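Local coordinates for protein necrotic enteritis toxin B (Clostridium perfringens, PDB 4I0N) that is a pore-forming toxin of the alpha-hemolysin fold that probably perforates host-cell membranes in necrotic enteritis, at residues A[88-93]-A[240-245]; A[21-26]-A[44-49]; A[190-195]-A[248-253]; A[150-155]-A[213-218]. All blocks are in the same frame, centred on the assembly; numbering follows the deposited sequence.

How the contacts relate
Contacts 1 and 3 share strand 236-255: residues 240-245 pair with strand 76-92, and residues 248-253 receive the loop 190-195, with centres about 32 Å apart. Contact 4 lies beside contact 3, about 17 Å between centres, and the two touch where Phe193 CZ packs on Ile216 CD1 at 3.9 Å. Contact 2 closes the far end of the elongated chain, about 54 Å from contact 3 between centres and across the chain's centre from it. A bound magnesium ion lies about 4 Å from the side chain of Glu242 in contact 1; the side chain of Asp30, a magnesium site not occupied here, is about 10 Å from those of Phe45 (contact 2) and Val241 (contact 1).

Contact 1 (A[88-93]-A[240-245]); sequences NVKSAD and IVEYQR
The carboxylate of Glu242 is held by two side chains of the opposing strand. Lys90 NZ forms a salt bridge to Glu242 OE2 at 2.7 Å, on the syn side of the carboxylate though tilted from its plane. Asn88 ND2 donates to the other oxygen, Glu242 OE1, at 2.9 Å on its anti side; the bond is nearly straight, and amide and carboxylate planes stand 64° apart. With CG anti to the carbonyl carbon (chi1 -53°) and the chain extended beyond it, Glu242 reaches between its two donors, whose grip should limit rotation of the carboxylate and probably stabilises its negative charge. A magnesium ion about 4 Å from the Glu242 side chain may contribute. The Asn88 amide has its other end tied down too, since OD1 bonds to Ser167 OG.

Beneath these groups the backbones pair: Asn88 N donates to Glu242 O at 2.9 Å, and Glu242 N to Asn88 O at 2.8 Å. Lys90 N to Ile240 O and Ile240 N to Lys90 O are both 2.9 Å. Between these pairs Val89 and Val241, a non-hydrogen-bonded pair, turn to the other face of the sheet and both meet Leu60 of strand 53-65. The result is antiparallel pairing of strands 76-92 and 236-255, with Asn88, Lys90, Glu242 and the apolar Ile240 on one face and valines packed against a second sheet, as in a beta sandwich.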
loop_
_atom_site.group_PDB
_atom_site.type_symbol
_atom_site.label_atom_id
_atom_site.label_comp_id
_atom_site.label_asym_id
_atom_site.label_seq_id
_atom_site.Cartn_x
_atom_site.Cartn_y
_atom_site.Cartn_z
ATOM N N ASN A 88 -1.002 -5.120 4.253
ATOM C CA ASN A 88 -2.042 -5.916 4.893
ATOM C C ASN A 88 -2.643 -5.066 6.002
ATOM O O ASN A 88 -1.907 -4.422 6.766
ATOM C CB ASN A 88 -1.478 -7.185 5.522
ATOM C CG ASN A 88 -0.789 -8.103 4.531
ATOM O OD1 ASN A 88 -1.158 -8.203 3.364
ATOM N ND2 ASN A 88 0.224 -8.798 5.011
ATOM N N VAL A 89 -3.967 -5.064 6.089
ATOM C CA VAL A 89 -4.625 -4.418 7.199
ATOM C C VAL A 89 -5.468 -5.504 7.877
ATOM O O VAL A 89 -6.366 -6.067 7.255
ATOM C CB VAL A 89 -5.486 -3.224 6.728
ATOM C CG1 VAL A 89 -6.180 -2.593 7.903
ATOM C CG2 VAL A 89 -4.614 -2.156 6.020
ATOM N N LYS A 90 -5.160 -5.808 9.137
ATOM C CA LYS A 90 -5.816 -6.893 9.852
ATOM C C LYS A 90 -6.624 -6.322 10.991
ATOM O O LYS A 90 -6.192 -5.388 11.639
ATOM C CB LYS A 90 -4.803 -7.901 10.406
ATOM C CG LYS A 90 -4.067 -8.680 9.315
ATOM C CD LYS A 90 -3.006 -9.570 9.946
ATOM C CE LYS A 90 -2.241 -10.352 8.893
ATOM N NZ LYS A 90 -1.110 -11.112 9.530
ATOM N N SER A 91 -7.824 -6.856 11.189
ATOM C CA SER A 91 -8.636 -6.509 12.347
ATOM C C SER A 91 -8.646 -7.707 13.311
ATOM O O SER A 91 -8.764 -8.875 12.895
ATOM C CB SER A 91 -10.054 -6.158 11.923
ATOM O OG SER A 91 -10.838 -5.814 13.042
ATOM N N ALA A 92 -8.468 -7.416 14.593
ATOM C CA ALA A 92 -8.542 -8.430 15.636
ATOM C C ALA A 92 -9.260 -7.914 16.868
ATOM O O ALA A 92 -9.124 -6.757 17.249
ATOM C CB ALA A 92 -7.132 -8.903 16.017
ATOM N N ASP A 93 -10.029 -8.790 17.505
ATOM C CA ASP A 93 -10.620 -8.465 18.790
ATOM C C ASP A 93 -10.867 -9.763 19.554
ATOM O O ASP A 93 -11.014 -10.822 18.950
ATOM C CB ASP A 93 -11.901 -7.639 18.627
ATOM C CG ASP A 93 -13.049 -8.432 18.035
ATOM O OD1 ASP A 93 -13.019 -8.722 16.815
ATOM O OD2 ASP A 93 -13.999 -8.750 18.794
ATOM N N ILE A 240 -3.947 -3.940 12.738
ATOM C CA ILE A 240 -2.529 -4.133 12.472
ATOM C C ILE A 240 -2.270 -3.785 11.015
ATOM O O ILE A 240 -2.893 -4.341 10.115
ATOM C CB ILE A 240 -2.079 -5.587 12.758
ATOM C CG1 ILE A 240 -2.492 -6.006 14.185
ATOM C CG2 ILE A 240 -0.555 -5.735 12.543
ATOM C CD1 ILE A 240 -2.644 -7.496 14.381
ATOM N N VAL A 241 -1.360 -2.849 10.783
ATOM C CA VAL A 241 -0.968 -2.462 9.419
ATOM C C VAL A 241 0.390 -3.107 9.183
ATOM O O VAL A 241 1.324 -2.814 9.928
ATOM C CB VAL A 241 -0.813 -0.938 9.318
ATOM C CG1 VAL A 241 -0.307 -0.532 7.910
ATOM C CG2 VAL A 241 -2.156 -0.241 9.586
ATOM N N GLU A 242 0.485 -4.001 8.192
ATOM C CA GLU A 242 1.730 -4.712 7.871
ATOM C C GLU A 242 2.177 -4.246 6.502
ATOM O O GLU A 242 1.387 -4.259 5.549
ATOM C CB GLU A 242 1.563 -6.234 7.848
ATOM C CG GLU A 242 0.934 -6.812 9.101
ATOM C CD GLU A 242 0.677 -8.300 8.988
ATOM O OE1 GLU A 242 0.726 -8.872 7.854
ATOM O OE2 GLU A 242 0.426 -8.907 10.051
ATOM N N TYR A 243 3.425 -3.801 6.427
ATOM C CA TYR A 243 4.017 -3.383 5.167
ATOM C C TYR A 243 5.156 -4.331 4.823
ATOM O O TYR A 243 5.997 -4.648 5.668
ATOM C CB TYR A 243 4.641 -2.007 5.339
ATOM C CG TYR A 243 3.734 -0.840 5.526
ATOM C CD1 TYR A 243 2.441 -0.793 4.990
ATOM C CD2 TYR A 243 4.225 0.295 6.174
ATOM C CE1 TYR A 243 1.657 0.368 5.117
ATOM C CE2 TYR A 243 3.464 1.442 6.296
ATOM C CZ TYR A 243 2.191 1.483 5.793
ATOM O OH TYR A 243 1.486 2.660 5.960
ATOM N N GLN A 244 5.203 -4.754 3.568
ATOM C CA GLN A 244 6.242 -5.663 3.104
ATOM C C GLN A 244 6.703 -5.176 1.745
ATOM O O GLN A 244 5.886 -4.783 0.914
ATOM C CB GLN A 244 5.634 -7.058 3.038
ATOM C CG GLN A 244 6.576 -8.205 2.958
ATOM C CD GLN A 244 5.899 -9.468 3.504
ATOM O OE1 GLN A 244 4.687 -9.484 3.751
ATOM N NE2 GLN A 244 6.665 -10.494 3.705
ATOM N N ARG A 245 8.014 -5.172 1.510
ATOM C CA ARG A 245 8.514 -4.736 0.227
ATOM C C ARG A 245 9.385 -5.852 -0.330
ATOM O O ARG A 245 10.377 -6.215 0.295
ATOM C CB ARG A 245 9.316 -3.436 0.380
ATOM C CG ARG A 245 9.617 -2.764 -0.975
ATOM C CD ARG A 245 10.703 -1.681 -0.908
ATOM N NE ARG A 245 11.986 -2.263 -0.499
ATOM C CZ ARG A 245 12.697 -1.843 0.544
ATOM N NH1 ARG A 245 12.310 -0.774 1.251
ATOM N NH2 ARG A 245 13.828 -2.471 0.854
HETATM O O HOH W 1 2.021 -11.493 3.735
#

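Contact 2 (A[21-26]-A[44-49]); sequences KEAIKY and TFIEDP
The open end of the beta hairpin formed by strands 21-34 and 37-47 brings Tyr26 opposite Phe45 and Ile24 opposite Glu47, both as antiparallel hydrogen-bonded pairs. Tyr26 N donates to Phe45 O at 2.9 Å, and Phe45 N to Tyr26 O at 2.8 Å. The next pair repeats this less evenly: Glu47 N meets Ile24 O at 2.9 Å, while Ile24 N reaches Glu47 O at 3.1 Å. Lys25 and Ile46 form the non-hydrogen-bonded pair between them, and Lys25 CA lies 3.2 Å from Phe45 O in a CA-H...O contact.

On the face carrying Tyr26 and Glu47, the tyrosine ring and the carboxylate stem cross at about a right angle, Tyr26 CE2 lying 3.7 Å from Glu47 CG. The glutamate chain bends at chi2 (-69°), and its OE2 is bonded to His283 NE2. The imidazole of His283 also stacks on Tyr26 and meets Phe45 edge-to-face. In the six-stranded antiparallel sheet this hairpin is flanked by strand 14-18 along 21-34 and by strand 53-65 along 37-47.

Lys25 turns onto the opposite face, where its CD lies 4.0 Å from Thr44 CG2. Further toward the hairpin's open end, Ala23 CB packs against Ile46 CG2 at 4.0 Å and also against Pro49 CD, as strand 37-47 gives way to loop. There Asp48 OD2 accepts bonds from Tyr120 OH and Gly123 N, tying the loop to the end of strand 113-120 and the residues after it.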
loop_
_atom_site.group_PDB
_atom_site.type_symbol
_atom_site.label_atom_id
_atom_site.label_comp_id
_atom_site.label_asym_id
_atom_site.label_seq_id
_atom_site.Cartn_x
_atom_site.Cartn_y
_atom_site.Cartn_z
ATOM N N LYS A 21 -33.014 11.778 8.825
ATOM C CA LYS A 21 -32.471 10.993 9.945
ATOM C C LYS A 21 -31.110 11.550 10.332
ATOM O O LYS A 21 -30.369 12.053 9.473
ATOM C CB LYS A 21 -32.357 9.509 9.581
ATOM C CG LYS A 21 -33.676 8.889 9.174
ATOM C CD LYS A 21 -33.633 7.390 9.152
ATOM C CE LYS A 21 -35.028 6.853 8.835
ATOM N NZ LYS A 21 -35.339 5.676 9.688
ATOM N N GLU A 22 -30.777 11.468 11.619
ATOM C CA GLU A 22 -29.490 11.973 12.097
ATOM C C GLU A 22 -28.690 10.946 12.917
ATOM O O GLU A 22 -29.248 10.022 13.504
ATOM C CB GLU A 22 -29.677 13.280 12.878
ATOM C CG GLU A 22 -30.306 14.405 12.041
ATOM C CD GLU A 22 -30.542 15.690 12.821
ATOM O OE1 GLU A 22 -31.056 15.624 13.961
ATOM O OE2 GLU A 22 -30.208 16.776 12.289
ATOM N N ALA A 23 -27.370 11.098 12.896
ATOM C CA ALA A 23 -26.461 10.311 13.725
ATOM C C ALA A 23 -25.345 11.242 14.186
ATOM O O ALA A 23 -25.331 12.413 13.824
ATOM C CB ALA A 23 -25.897 9.136 12.928
ATOM N N ILE A 24 -24.416 10.724 14.980
ATOM C CA ILE A 24 -23.325 11.540 15.515
ATOM C C ILE A 24 -22.021 10.909 15.049
ATOM O O ILE A 24 -21.859 9.695 15.149
ATOM C CB ILE A 24 -23.336 11.558 17.061
ATOM C CG1 ILE A 24 -24.712 12.002 17.586
ATOM C CG2 ILE A 24 -22.205 12.471 17.595
ATOM C CD1 ILE A 24 -24.945 11.697 19.077
ATOM N N LYS A 25 -21.107 11.731 14.548
ATOM C CA LYS A 25 -19.800 11.241 14.155
ATOM C C LYS A 25 -18.687 11.840 15.018
ATOM O O LYS A 25 -18.809 12.957 15.518
ATOM C CB LYS A 25 -19.524 11.491 12.663
ATOM C CG LYS A 25 -19.339 12.944 12.282
ATOM C CD LYS A 25 -18.711 13.097 10.887
ATOM C CE LYS A 25 -18.837 14.555 10.427
ATOM N NZ LYS A 25 -18.220 14.847 9.089
ATOM N N TYR A 26 -17.600 11.084 15.144
ATOM C CA TYR A 26 -16.424 11.471 15.932
ATOM C C TYR A 26 -15.212 11.120 15.099
ATOM O O TYR A 26 -15.206 10.070 14.457
ATOM C CB TYR A 26 -16.331 10.646 17.220
ATOM C CG TYR A 26 -17.522 10.781 18.114
ATOM C CD1 TYR A 26 -17.532 11.711 19.153
ATOM C CD2 TYR A 26 -18.660 9.997 17.909
ATOM C CE1 TYR A 26 -18.650 11.838 19.987
ATOM C CE2 TYR A 26 -19.781 10.130 18.733
ATOM C CZ TYR A 26 -19.755 11.050 19.763
ATOM O OH TYR A 26 -20.843 11.184 20.586
ATOM N N THR A 44 -13.312 7.716 11.381
ATOM C CA THR A 44 -14.576 8.394 11.642
ATOM C C THR A 44 -15.511 7.366 12.269
ATOM O O THR A 44 -15.937 6.424 11.597
ATOM C CB THR A 44 -15.196 8.925 10.348
ATOM O OG1 THR A 44 -14.213 9.708 9.657
ATOM C CG2 THR A 44 -16.417 9.782 10.675
ATOM N N PHE A 45 -15.796 7.535 13.557
ATOM C CA PHE A 45 -16.712 6.645 14.279
ATOM C C PHE A 45 -18.099 7.204 14.150
ATOM O O PHE A 45 -18.289 8.425 14.299
ATOM C CB PHE A 45 -16.366 6.612 15.782
ATOM C CG PHE A 45 -15.018 5.997 16.109
ATOM C CD1 PHE A 45 -14.917 4.656 16.482
ATOM C CD2 PHE A 45 -13.857 6.780 16.090
ATOM C CE1 PHE A 45 -13.678 4.098 16.800
ATOM C CE2 PHE A 45 -12.608 6.221 16.422
ATOM C CZ PHE A 45 -12.526 4.885 16.776
ATOM N N ILE A 46 -19.075 6.331 13.913
ATOM C CA ILE A 46 -20.463 6.775 13.839
ATOM C C ILE A 46 -21.239 6.093 14.948
ATOM O O ILE A 46 -21.140 4.878 15.120
ATOM C CB ILE A 46 -21.136 6.454 12.469
ATOM C CG1 ILE A 46 -20.351 7.062 11.300
ATOM C CG2 ILE A 46 -22.567 6.967 12.427
ATOM C CD1 ILE A 46 -19.626 6.030 10.498
ATOM N N GLU A 47 -21.969 6.894 15.714
ATOM C CA GLU A 47 -22.917 6.395 16.699
ATOM C C GLU A 47 -24.266 6.734 16.090
ATOM O O GLU A 47 -24.708 7.897 16.129
ATOM C CB GLU A 47 -22.744 7.086 18.060
ATOM C CG GLU A 47 -21.399 6.829 18.737
ATOM C CD GLU A 47 -21.214 5.385 19.212
ATOM O OE1 GLU A 47 -22.204 4.612 19.269
ATOM O OE2 GLU A 47 -20.071 5.043 19.565
ATOM N N ASP A 48 -24.887 5.705 15.515
ATOM C CA ASP A 48 -26.094 5.824 14.714
ATOM C C ASP A 48 -27.265 5.162 15.450
ATOM O O ASP A 48 -27.279 3.939 15.610
ATOM C CB ASP A 48 -25.836 5.148 13.354
ATOM C CG ASP A 48 -26.954 5.364 12.345
ATOM O OD1 ASP A 48 -28.009 5.925 12.693
ATOM O OD2 ASP A 48 -26.757 4.965 11.161
ATOM N N PRO A 49 -28.252 5.967 15.906
ATOM C CA PRO A 49 -29.475 5.447 16.558
ATOM C C PRO A 49 -30.374 4.651 15.614
ATOM O O PRO A 49 -31.355 4.042 16.064
ATOM C CB PRO A 49 -30.226 6.719 17.004
ATOM C CG PRO A 49 -29.306 7.881 16.734
ATOM C CD PRO A 49 -28.289 7.425 15.726
#

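Contact 3 (A[190-195]-A[248-253]); sequences NQLFMK and NDYILN
Tyr250 projects from its strand into the loop 190-195, and its hydroxyl OH donates to Asn190 O at 2.7 Å. That carbonyl oxygen lies at the ring edge, in plane, and receives the hydroxyl with a C=O...donor angle of 138°. The loop also covers one face of the ring. Leu192 CB sits over it in a CH-pi contact, 4.2 Å from the ring centroid, and Phe193 N lies over the same face. There too Phe193 presents its edge in a T-shaped pair, touching through CD2, with centroids 5.6 Å apart and planes at 89°. Near the hydroxyl, Met194 CB approaches Tyr250 OH to 3.3 Å. A chi1 of 180° swings the tyrosine ring out from the strand to meet the loop.

The methionine chain bends at chi3, and its methyl CE packs against Leu252 CD2 at 3.8 Å, two residues further along the strand. Behind this first shell the loop is shaped by an Asx turn, in which Leu192 N donates to Asn190 OD1 at 2.9 Å, and by a backbone bond from Met194 N to Gln191 O. Farther out, Trp81 meets the Phe193 ring edge-to-face and Trp259 touches both Met194 and Leu252. A buried phenol thus satisfies its polar end with a main-chain carbonyl while one face of its ring is covered by Leu192 and Phe193, fastening an irregular loop to the strand.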
loop_
_atom_site.group_PDB
_atom_site.type_symbol
_atom_site.label_atom_id
_atom_site.label_comp_id
_atom_site.label_asym_id
_atom_site.label_seq_id
_atom_site.Cartn_x
_atom_site.Cartn_y
_atom_site.Cartn_z
ATOM N N ASN A 190 17.740 -9.496 -20.245
ATOM C CA ASN A 190 16.659 -8.611 -19.850
ATOM C C ASN A 190 17.176 -7.172 -19.808
ATOM O O ASN A 190 18.083 -6.860 -19.049
ATOM C CB ASN A 190 16.101 -8.999 -18.469
ATOM C CG ASN A 190 14.807 -8.277 -18.154
ATOM O OD1 ASN A 190 14.543 -7.192 -18.696
ATOM N ND2 ASN A 190 13.962 -8.889 -17.321
ATOM N N GLN A 191 16.600 -6.311 -20.639
ATOM C CA GLN A 191 17.068 -4.928 -20.743
ATOM C C GLN A 191 16.363 -3.968 -19.781
ATOM O O GLN A 191 16.545 -2.753 -19.873
ATOM C CB GLN A 191 16.932 -4.460 -22.204
ATOM C CG GLN A 191 17.929 -5.147 -23.130
ATOM C CD GLN A 191 17.538 -5.013 -24.569
ATOM O OE1 GLN A 191 18.026 -4.119 -25.277
ATOM N NE2 GLN A 191 16.633 -5.874 -25.017
ATOM N N LEU A 192 15.558 -4.522 -18.873
ATOM C CA LEU A 192 14.740 -3.765 -17.901
ATOM C C LEU A 192 15.233 -2.354 -17.532
ATOM O O LEU A 192 14.552 -1.365 -17.825
ATOM C CB LEU A 192 14.532 -4.617 -16.641
ATOM C CG LEU A 192 13.446 -4.263 -15.627
ATOM C CD1 LEU A 192 12.097 -4.180 -16.286
ATOM C CD2 LEU A 192 13.449 -5.311 -14.509
ATOM N N PHE A 193 16.393 -2.249 -16.881
ATOM C CA PHE A 193 16.905 -0.931 -16.481
ATOM C C PHE A 193 18.280 -0.659 -17.050
ATOM O O PHE A 193 19.067 0.085 -16.467
ATOM C CB PHE A 193 16.934 -0.765 -14.947
ATOM C CG PHE A 193 15.619 -1.088 -14.263
ATOM C CD1 PHE A 193 14.482 -0.318 -14.502
ATOM C CD2 PHE A 193 15.545 -2.139 -13.345
ATOM C CE1 PHE A 193 13.281 -0.602 -13.852
ATOM C CE2 PHE A 193 14.349 -2.439 -12.700
ATOM C CZ PHE A 193 13.211 -1.665 -12.957
ATOM N N MET A 194 18.548 -1.237 -18.213
ATOM C CA MET A 194 19.839 -1.072 -18.895
ATOM C C MET A 194 19.893 0.263 -19.636
ATOM O O MET A 194 19.105 0.501 -20.563
ATOM C CB MET A 194 20.053 -2.249 -19.852
ATOM C CG MET A 194 21.401 -2.236 -20.598
ATOM S SD MET A 194 21.492 -3.467 -21.918
ATOM C CE MET A 194 21.582 -4.997 -20.966
ATOM N N LYS A 195 20.806 1.138 -19.228
ATOM C CA LYS A 195 20.926 2.473 -19.849
ATOM C C LYS A 195 21.500 2.392 -21.267
ATOM O O LYS A 195 20.969 3.018 -22.198
ATOM C CB LYS A 195 21.760 3.397 -18.954
ATOM C CG LYS A 195 21.831 4.858 -19.371
ATOM C CD LYS A 195 22.542 5.649 -18.280
ATOM C CE LYS A 195 22.691 7.117 -18.649
ATOM N NZ LYS A 195 23.139 7.915 -17.462
ATOM N N ASN A 248 13.828 -7.007 -5.947
ATOM C CA ASN A 248 14.507 -7.791 -6.968
ATOM C C ASN A 248 15.909 -7.220 -7.198
ATOM O O ASN A 248 16.171 -6.056 -6.867
ATOM C CB ASN A 248 13.733 -7.735 -8.305
ATOM C CG ASN A 248 12.509 -8.680 -8.358
ATOM O OD1 ASN A 248 11.968 -8.881 -9.443
ATOM N ND2 ASN A 248 12.055 -9.214 -7.206
ATOM N N ASP A 249 16.792 -8.045 -7.752
ATOM C CA ASP A 249 18.131 -7.619 -8.117
ATOM C C ASP A 249 18.220 -7.611 -9.626
ATOM O O ASP A 249 18.120 -8.672 -10.266
ATOM C CB ASP A 249 19.178 -8.615 -7.604
ATOM C CG ASP A 249 19.338 -8.619 -6.079
ATOM O OD1 ASP A 249 18.868 -7.700 -5.366
ATOM O OD2 ASP A 249 20.009 -9.570 -5.591
ATOM N N TYR A 250 18.429 -6.427 -10.190
ATOM C CA TYR A 250 18.684 -6.311 -11.627
ATOM C C TYR A 250 20.192 -6.174 -11.881
ATOM O O TYR A 250 20.842 -5.214 -11.428
ATOM C CB TYR A 250 17.905 -5.143 -12.226
ATOM C CG TYR A 250 18.165 -5.015 -13.723
ATOM C CD1 TYR A 250 17.740 -5.999 -14.612
ATOM C CD2 TYR A 250 18.884 -3.927 -14.234
ATOM C CE1 TYR A 250 18.020 -5.896 -15.994
ATOM C CE2 TYR A 250 19.149 -3.816 -15.596
ATOM C CZ TYR A 250 18.728 -4.802 -16.464
ATOM O OH TYR A 250 18.991 -4.663 -17.811
ATOM N N ILE A 251 20.749 -7.178 -12.557
ATOM C CA ILE A 251 22.201 -7.366 -12.622
ATOM C C ILE A 251 22.684 -7.204 -14.064
ATOM O O ILE A 251 22.083 -7.753 -14.997
ATOM C CB ILE A 251 22.589 -8.777 -12.104
ATOM C CG1 ILE A 251 22.220 -8.926 -10.625
ATOM C CG2 ILE A 251 24.083 -9.047 -12.298
ATOM C CD1 ILE A 251 21.970 -10.399 -10.193
ATOM N N LEU A 252 23.771 -6.448 -14.228
ATOM C CA LEU A 252 24.417 -6.254 -15.526
ATOM C C LEU A 252 25.791 -6.904 -15.511
ATOM O O LEU A 252 26.563 -6.713 -14.562
ATOM C CB LEU A 252 24.610 -4.764 -15.830
ATOM C CG LEU A 252 23.344 -3.941 -16.077
ATOM C CD1 LEU A 252 23.681 -2.449 -16.168
ATOM C CD2 LEU A 252 22.583 -4.447 -17.300
ATOM N N ASN A 253 26.058 -7.697 -16.543
ATOM C CA ASN A 253 27.380 -8.289 -16.780
ATOM C C ASN A 253 27.874 -7.928 -18.179
ATOM O O ASN A 253 27.163 -8.104 -19.179
ATOM C CB ASN A 253 27.335 -9.820 -16.655
ATOM C CG ASN A 253 27.121 -10.300 -15.237
ATOM O OD1 ASN A 253 28.052 -10.338 -14.439
ATOM N ND2 ASN A 253 25.897 -10.711 -14.926
#

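Contact 4 (A[150-155]-A[213-218]); sequences EQPDFR and STLISG
Leu215 and Phe154 make the tightly packed part of this contact. Leu215 CD2 lies over one face of the Phe154 ring, offset toward the rim and 3.8 Å from the centroid, in a CH-pi contact. Ile216 CG1 comes to the ring edge instead, in plane and 4.0 Å from Phe154 CE2. The other leucine branch, CD1, rests on Pro152 CD at 3.9 Å.

Beside this apolar patch Ser213 OG donates to Pro152 O at 2.6 Å, while accepting from Leu215 N at 3.0 Å as the N-cap of helix 214-217. With chi1 at 164° the serine hydroxyl lies between the helix start and the type II turn from Gln151 to Phe154, within bonding distance of both. At one edge a water bridges the segments, donating to Asp153 OD2 and accepting from Ser213 N. The loose side is elsewhere, at the exposed Glu150 and Thr214, where OE2 and OG1 stay 3.8 Å apart without bonding.

The short helix thus packs against the turn leading into strand 154-162. Phe172 meets Phe154 edge-to-face, Ile170 touches both Phe154 and Leu215, and Ile216 reaches Met79 and Trp81 of strand 76-92.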
loop_
_atom_site.group_PDB
_atom_site.type_symbol
_atom_site.label_atom_id
_atom_site.label_comp_id
_atom_site.label_asym_id
_atom_site.label_seq_id
_atom_site.Cartn_x
_atom_site.Cartn_y
_atom_site.Cartn_z
ATOM N N GLU A 150 -0.842 7.488 -6.479
ATOM C CA GLU A 150 -0.326 7.187 -7.803
ATOM C C GLU A 150 0.576 5.933 -7.789
ATOM O O GLU A 150 1.255 5.626 -6.784
ATOM C CB GLU A 150 0.400 8.401 -8.399
ATOM C CG GLU A 150 1.708 8.716 -7.720
ATOM C CD GLU A 150 2.462 9.854 -8.374
ATOM O OE1 GLU A 150 2.150 10.217 -9.540
ATOM O OE2 GLU A 150 3.372 10.381 -7.703
ATOM N N GLN A 151 0.564 5.200 -8.899
ATOM C CA GLN A 151 1.362 3.973 -9.004
ATOM C C GLN A 151 1.977 3.815 -10.410
ATOM O O GLN A 151 1.855 2.756 -11.013
ATOM C CB GLN A 151 0.505 2.749 -8.631
ATOM C CG GLN A 151 -0.753 2.631 -9.523
ATOM C CD GLN A 151 -1.565 1.367 -9.265
ATOM O OE1 GLN A 151 -1.261 0.608 -8.365
ATOM N NE2 GLN A 151 -2.619 1.156 -10.057
ATOM N N PRO A 152 2.661 4.855 -10.925
ATOM C CA PRO A 152 3.225 4.721 -12.296
ATOM C C PRO A 152 4.056 3.447 -12.468
ATOM O O PRO A 152 4.907 3.145 -11.623
ATOM C CB PRO A 152 4.109 5.964 -12.455
ATOM C CG PRO A 152 4.366 6.425 -11.020
ATOM C CD PRO A 152 3.080 6.118 -10.294
ATOM N N ASP A 153 3.758 2.713 -13.544
ATOM C CA ASP A 153 4.419 1.436 -13.912
ATOM C C ASP A 153 4.044 0.220 -13.074
ATOM O O ASP A 153 4.604 -0.861 -13.309
ATOM C CB ASP A 153 5.958 1.557 -13.922
ATOM C CG ASP A 153 6.472 2.558 -14.950
ATOM O OD1 ASP A 153 5.713 3.002 -15.847
ATOM O OD2 ASP A 153 7.666 2.884 -14.858
ATOM N N PHE A 154 3.114 0.392 -12.120
ATOM C CA PHE A 154 2.671 -0.668 -11.224
ATOM C C PHE A 154 1.166 -0.845 -11.357
ATOM O O PHE A 154 0.493 -0.005 -11.997
ATOM C CB PHE A 154 3.013 -0.337 -9.753
ATOM C CG PHE A 154 4.460 -0.517 -9.391
ATOM C CD1 PHE A 154 4.829 -1.476 -8.440
ATOM C CD2 PHE A 154 5.444 0.326 -9.933
ATOM C CE1 PHE A 154 6.201 -1.624 -8.054
ATOM C CE2 PHE A 154 6.800 0.204 -9.572
ATOM C CZ PHE A 154 7.181 -0.782 -8.625
ATOM N N ARG A 155 0.643 -1.936 -10.790
ATOM C CA ARG A 155 -0.807 -2.130 -10.654
ATOM C C ARG A 155 -1.138 -2.515 -9.227
ATOM O O ARG A 155 -0.259 -2.991 -8.496
ATOM C CB ARG A 155 -1.303 -3.229 -11.608
ATOM C CG ARG A 155 -0.616 -4.563 -11.407
ATOM C CD ARG A 155 -1.381 -5.712 -12.106
ATOM N NE ARG A 155 -1.745 -5.380 -13.475
ATOM C CZ ARG A 155 -1.097 -5.806 -14.562
ATOM N NH1 ARG A 155 -0.028 -6.604 -14.450
ATOM N NH2 ARG A 155 -1.513 -5.427 -15.773
ATOM N N SER A 213 9.958 5.086 -12.581
ATOM C CA SER A 213 8.778 5.339 -11.783
ATOM C C SER A 213 9.190 5.863 -10.412
ATOM O O SER A 213 10.181 5.401 -9.843
ATOM C CB SER A 213 8.004 4.041 -11.581
ATOM O OG SER A 213 7.074 4.201 -10.531
ATOM N N THR A 214 8.429 6.815 -9.887
ATOM C CA THR A 214 8.659 7.302 -8.518
ATOM C C THR A 214 8.544 6.194 -7.459
ATOM O O THR A 214 9.139 6.301 -6.398
ATOM C CB THR A 214 7.724 8.478 -8.147
ATOM O OG1 THR A 214 6.356 8.059 -8.238
ATOM C CG2 THR A 214 7.954 9.630 -9.069
ATOM N N LEU A 215 7.805 5.118 -7.753
ATOM C CA LEU A 215 7.729 3.964 -6.835
ATOM C C LEU A 215 9.059 3.198 -6.760
ATOM O O LEU A 215 9.324 2.465 -5.799
ATOM C CB LEU A 215 6.591 3.016 -7.247
ATOM C CG LEU A 215 5.229 3.328 -6.612
ATOM C CD1 LEU A 215 4.651 4.707 -7.019
ATOM C CD2 LEU A 215 4.224 2.205 -6.990
ATOM N N ILE A 216 9.899 3.395 -7.762
ATOM C CA ILE A 216 11.248 2.792 -7.750
ATOM C C ILE A 216 12.302 3.785 -7.237
ATOM O O ILE A 216 13.155 3.444 -6.402
ATOM C CB ILE A 216 11.601 2.211 -9.135
ATOM C CG1 ILE A 216 10.674 1.013 -9.407
ATOM C CG2 ILE A 216 13.082 1.781 -9.215
ATOM C CD1 ILE A 216 10.683 0.524 -10.865
ATOM N N SER A 217 12.258 5.012 -7.731
ATOM C CA SER A 217 13.255 6.001 -7.310
ATOM C C SER A 217 13.035 6.479 -5.873
ATOM O O SER A 217 13.990 6.775 -5.164
ATOM C CB SER A 217 13.265 7.182 -8.272
ATOM O OG SER A 217 12.005 7.833 -8.247
ATOM N N GLY A 218 11.790 6.521 -5.424
ATOM C CA GLY A 218 11.481 7.108 -4.122
ATOM C C GLY A 218 10.801 6.152 -3.156
ATOM O O GLY A 218 11.295 5.916 -2.060
HETATM O O HOH W 2 10.116 2.553 -13.923
#